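Local coordinates for protein mandelate racemase/muconate lactonizing enzyme/Enolase superfamily (Rhodobacter sphaeroides, PDB 2HZG) that is of unknown function but belongs to the enolase superfamily and holds a sodium ion within its TIM-barrel domain, at residues Arg135-Leu140 and Val223-Glu228; Ala163-Trp168 and Ile327-Ala332. One frame throughout, in Å; residues are numbered along the deposited sequence.

Both contacts lie inside one eight-stranded parallel barrel and illustrate how strands that are not neighbours meet through side chains and a shared water. Contact 1 joins the first and fourth strands, contact 2 the second and eighth, and their centres are about 5 Å apart. Lys165 of contact 2 forms a salt bridge with Glu227 of contact 1, NZ to OE1 at 2.6 Å, while Ser139 OG probably hydrogen-bonds to Glu329 OE2 at 2.6 Å. Among the apolar side chains, Trp225 CH2 packs on Ile327 CD1 at 3.4 Å. Glu227 binds the sodium ion directly, whereas contact 2 reaches it through a water that is also one of the ion's ligands.

Contact 1 of 2, residues Arg135-Leu140 and Val223-Glu228; sequences RPYASL and VLWLEE. With NA (sodium ion), chain C.
In the interior of the TIM barrel of this enolase-superfamily protein, Tyr137 from strand 135-141 and Trp225 from strand 225-227 form an offset edge-to-face aromatic pair next to the sodium site. The six-membered ring of Trp225 turns its edge toward the face of Tyr137, with centroids 5.5 Å apart and planes inclined at 77°. The CZ2-CH2 edge of the indole meets CE2, CZ and OH of Tyr137, most closely where Tyr137 CE2 lies 3.5 Å from Trp225 CH2. The tyrosine hydroxyl passes in the plane of the indole, its OH 3.6 Å from Trp225 CZ2. In both residues CG stands between the backbone N and the carbonyl carbon (chi1 70° for Tyr137), and the two side chains cross at about a right angle.

On the same side of the indole, NE1 serves the metal site. Trp225 NE1 donates to Glu227 OE1 at 3.0 Å, a bond bent to 140° in which the oxygen is tilted out of the indole plane and uses its anti lone pair. Glu227 divides its carboxylate: OE2 binds sodium at 2.3 Å, whereas OE1 accepts the indole N-H and also pairs with Lys165. These partners limit rotation of the group. Asp199, Glu254 and three waters complete the set of sodium ligands, and Lys165 is likewise the polar partner of Tyr137 OH.

Strands 163-167 and 195-199 separate the two segments in the barrel wall. Met197 of strand 195-199 touches both aromatic rings, as does Ile327 of strand 327-331, while Phe273 of strand 273-276 meets the indole.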
# COMPACT_ATOMS: atom_id res chain seq x y z
N ARG A 135 27.59 11.18 9.18
CA ARG A 135 27.49 12.58 9.56
C ARG A 135 26.00 12.96 9.62
O ARG A 135 25.34 13.03 8.58
CB ARG A 135 28.29 13.42 8.56
CG ARG A 135 28.18 14.93 8.77
CD ARG A 135 29.00 15.40 9.97
NE ARG A 135 30.41 15.02 9.85
CZ ARG A 135 31.31 15.17 10.83
NH1 ARG A 135 30.96 15.70 12.00
NH2 ARG A 135 32.56 14.80 10.62
N PRO A 136 25.48 13.20 10.84
CA PRO A 136 24.03 13.41 11.03
C PRO A 136 23.60 14.81 10.58
O PRO A 136 24.25 15.81 10.91
CB PRO A 136 23.84 13.25 12.55
CG PRO A 136 25.19 13.69 13.14
CD PRO A 136 26.23 13.29 12.11
N TYR A 137 22.52 14.88 9.80
CA TYR A 137 21.92 16.17 9.53
C TYR A 137 20.74 16.32 10.46
O TYR A 137 20.04 15.35 10.75
CB TYR A 137 21.57 16.33 8.05
CG TYR A 137 20.42 15.49 7.49
CD1 TYR A 137 19.07 15.84 7.74
CD2 TYR A 137 20.66 14.41 6.65
CE1 TYR A 137 18.00 15.07 7.19
CE2 TYR A 137 19.60 13.66 6.07
CZ TYR A 137 18.29 14.00 6.37
OH TYR A 137 17.25 13.28 5.83
N ALA A 138 20.54 17.53 10.98
CA ALA A 138 19.46 17.80 11.90
C ALA A 138 18.16 17.84 11.11
O ALA A 138 18.01 18.64 10.19
CB ALA A 138 19.70 19.15 12.64
N SER A 139 17.22 16.96 11.47
CA SER A 139 16.00 16.87 10.71
C SER A 139 14.86 17.52 11.47
O SER A 139 14.49 17.09 12.55
CB SER A 139 15.67 15.41 10.35
OG SER A 139 14.70 15.40 9.32
N LEU A 140 14.30 18.57 10.86
CA LEU A 140 13.42 19.49 11.56
C LEU A 140 12.19 19.82 10.73
O LEU A 140 12.17 19.60 9.54
CB LEU A 140 14.19 20.81 11.87
CG LEU A 140 15.35 20.69 12.85
CD1 LEU A 140 16.17 21.98 12.86
CD2 LEU A 140 14.81 20.37 14.24
N VAL A 223 20.47 24.66 -1.89
CA VAL A 223 19.88 23.42 -1.35
C VAL A 223 20.42 22.16 -2.05
O VAL A 223 20.49 22.08 -3.29
CB VAL A 223 18.33 23.49 -1.36
CG1 VAL A 223 17.69 22.18 -0.87
CG2 VAL A 223 17.85 24.66 -0.50
N LEU A 224 20.81 21.18 -1.24
CA LEU A 224 21.37 19.93 -1.75
C LEU A 224 20.32 19.04 -2.45
O LEU A 224 20.56 18.52 -3.54
CB LEU A 224 22.06 19.16 -0.61
CG LEU A 224 22.64 17.76 -0.90
CD1 LEU A 224 23.81 17.85 -1.88
CD2 LEU A 224 23.05 17.04 0.40
N TRP A 225 19.17 18.83 -1.79
CA TRP A 225 18.14 18.01 -2.37
C TRP A 225 16.76 18.51 -2.00
O TRP A 225 16.57 19.21 -0.99
CB TRP A 225 18.32 16.51 -2.03
CG TRP A 225 17.89 16.06 -0.62
CD1 TRP A 225 16.65 16.21 -0.02
CD2 TRP A 225 18.69 15.35 0.34
NE1 TRP A 225 16.65 15.65 1.25
CE2 TRP A 225 17.89 15.11 1.48
CE3 TRP A 225 20.02 14.89 0.33
CZ2 TRP A 225 18.39 14.44 2.61
CZ3 TRP A 225 20.50 14.22 1.44
CH2 TRP A 225 19.68 14.00 2.57
N LEU A 226 15.82 18.14 -2.86
CA LEU A 226 14.41 18.40 -2.67
C LEU A 226 13.77 17.05 -2.52
O LEU A 226 13.80 16.23 -3.43
CB LEU A 226 13.85 19.14 -3.90
CG LEU A 226 12.32 19.31 -3.91
CD1 LEU A 226 11.86 20.18 -2.73
CD2 LEU A 226 11.87 19.85 -5.29
N GLU A 227 13.18 16.82 -1.35
CA GLU A 227 12.70 15.50 -0.95
C GLU A 227 11.18 15.39 -1.10
O GLU A 227 10.44 16.32 -0.78
CB GLU A 227 13.15 15.25 0.50
CG GLU A 227 12.64 13.99 1.16
CD GLU A 227 13.29 13.76 2.51
OE1 GLU A 227 14.43 14.23 2.74
OE2 GLU A 227 12.67 13.05 3.33
N GLU A 228 10.73 14.25 -1.63
CA GLU A 228 9.30 13.95 -1.79
C GLU A 228 8.50 15.08 -2.45
O GLU A 228 7.51 15.53 -1.88
CB GLU A 228 8.67 13.61 -0.42
CG GLU A 228 9.09 12.25 0.14
CD GLU A 228 7.92 11.50 0.77
OE1 GLU A 228 7.48 10.47 0.15
OE2 GLU A 228 7.42 11.97 1.84
NA NA C . 10.80 13.11 4.74
O HOH W 1 8.53 13.71 3.14
O HOH W 2 9.02 12.56 6.34
O HOH W 3 12.15 13.25 6.92

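Contact 2 of 2, residues Ala163-Trp168 and Ile327-Ala332; sequences AVKFGW and ICEYPA
Lys165 NZ is gripped from several directions, and Glu329 OE2 is its partner across this contact. The two atoms form a salt bridge at 3.0 Å, although as a hydrogen bond it is weak. The ammonium sits close to this one oxygen; Glu329 OE1 is 3.8 Å from Lys165 NZ. Glu227 and the hydroxyl of Tyr137 also hold the ammonium, which probably spreads the cost of burying its charge.

Water 3 braces the pair. It accepts from Lys165 NZ at 3.0 Å and donates to Glu329 OE2 at 2.6 Å, and it is itself a ligand of sodium. The same carboxylate oxygen is engaged by Ser139, while OE1 accepts from the backbone N of Thr305; with both oxygens engaged, the carboxylate is probably well fixed in rotation. The lysine begins as an extended chain with CG anti to the backbone N (chi1 -174°), then bends at chi3 (84°) before its end meets the glutamate. Glu329 sets off alongside the lysine strand, and its extended chain carries OE2 to NZ.

Strand 135-141 lies between the two strands in the sheet, leaving their backbones 8.6 Å apart between Lys165 CA and Glu329 CA. A lysine on the second strand, beside acidic metal ligands at the ends of the third, fourth and fifth, is the layout of the enolase-superfamily site at the C-terminal mouth of the barrel.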
# COMPACT_ATOMS: atom_id res chain seq x y z
N ALA A 163 24.73 20.23 9.06
CA ALA A 163 23.75 20.06 8.00
C ALA A 163 22.37 20.04 8.62
O ALA A 163 22.19 19.55 9.73
CB ALA A 163 24.02 18.78 7.19
N VAL A 164 21.40 20.65 7.93
CA VAL A 164 20.02 20.74 8.42
C VAL A 164 19.03 20.47 7.27
O VAL A 164 19.27 20.89 6.13
CB VAL A 164 19.69 22.13 9.06
CG1 VAL A 164 18.24 22.20 9.52
CG2 VAL A 164 20.62 22.45 10.25
N LYS A 165 17.94 19.78 7.59
CA LYS A 165 16.82 19.61 6.67
C LYS A 165 15.58 20.18 7.33
O LYS A 165 15.36 19.97 8.51
CB LYS A 165 16.58 18.13 6.33
CG LYS A 165 15.51 17.92 5.25
CD LYS A 165 15.43 16.47 4.85
CE LYS A 165 14.54 15.67 5.79
NZ LYS A 165 14.51 14.22 5.39
N PHE A 166 14.80 20.95 6.59
CA PHE A 166 13.47 21.33 7.04
C PHE A 166 12.43 20.66 6.16
O PHE A 166 12.60 20.55 4.95
CB PHE A 166 13.29 22.84 6.98
CG PHE A 166 14.05 23.57 8.03
CD1 PHE A 166 13.52 23.72 9.30
CD2 PHE A 166 15.34 24.05 7.77
CE1 PHE A 166 14.22 24.37 10.28
CE2 PHE A 166 16.04 24.70 8.77
CZ PHE A 166 15.49 24.84 10.01
N GLY A 167 11.34 20.23 6.78
CA GLY A 167 10.29 19.54 6.06
C GLY A 167 8.96 20.07 6.46
O GLY A 167 8.82 20.63 7.54
N TRP A 168 7.99 19.92 5.57
CA TRP A 168 6.58 20.06 5.93
C TRP A 168 6.26 21.45 6.51
O TRP A 168 6.71 22.47 5.97
CB TRP A 168 6.17 18.94 6.91
CG TRP A 168 6.46 17.51 6.43
CD1 TRP A 168 7.64 16.82 6.57
CD2 TRP A 168 5.55 16.62 5.79
NE1 TRP A 168 7.52 15.56 6.04
CE2 TRP A 168 6.25 15.40 5.56
CE3 TRP A 168 4.21 16.71 5.38
CZ2 TRP A 168 5.65 14.29 4.94
CZ3 TRP A 168 3.61 15.60 4.77
CH2 TRP A 168 4.33 14.41 4.56
N ILE A 327 26.15 10.43 4.94
CA ILE A 327 25.19 11.24 5.67
C ILE A 327 24.01 10.38 6.18
O ILE A 327 23.67 9.36 5.57
CB ILE A 327 24.75 12.47 4.89
CG1 ILE A 327 23.55 12.16 4.04
CG2 ILE A 327 25.92 13.05 4.04
CD1 ILE A 327 22.59 13.27 4.08
N CYS A 328 23.45 10.78 7.33
CA CYS A 328 22.26 10.14 7.85
C CYS A 328 21.31 11.18 8.37
O CYS A 328 21.74 12.26 8.80
CB CYS A 328 22.58 9.12 8.95
SG CYS A 328 23.27 9.83 10.47
N GLU A 329 20.03 10.85 8.32
CA GLU A 329 19.00 11.65 8.96
C GLU A 329 19.01 11.47 10.47
O GLU A 329 19.05 10.34 10.98
CB GLU A 329 17.61 11.33 8.39
CG GLU A 329 16.54 12.28 8.88
CD GLU A 329 15.21 12.16 8.14
OE1 GLU A 329 14.98 11.12 7.48
OE2 GLU A 329 14.38 13.11 8.22
N TYR A 330 18.94 12.58 11.18
CA TYR A 330 18.91 12.58 12.62
C TYR A 330 17.74 13.42 13.13
O TYR A 330 17.73 14.63 12.92
CB TYR A 330 20.25 13.11 13.19
CG TYR A 330 20.34 12.94 14.69
CD1 TYR A 330 20.84 11.76 15.25
CD2 TYR A 330 19.86 13.93 15.54
CE1 TYR A 330 20.89 11.60 16.65
CE2 TYR A 330 19.90 13.78 16.93
CZ TYR A 330 20.43 12.62 17.47
OH TYR A 330 20.46 12.48 18.84
N PRO A 331 16.78 12.81 13.85
CA PRO A 331 15.66 13.64 14.33
C PRO A 331 16.13 14.59 15.44
O PRO A 331 16.46 14.15 16.54
CB PRO A 331 14.66 12.61 14.90
CG PRO A 331 15.40 11.39 15.08
CD PRO A 331 16.67 11.41 14.29
N ALA A 332 16.14 15.88 15.13
CA ALA A 332 16.73 16.87 16.03
C ALA A 332 15.73 17.50 17.01
O ALA A 332 16.13 18.07 18.02
CB ALA A 332 17.47 17.95 15.22
O HOH W 3 12.15 13.25 6.92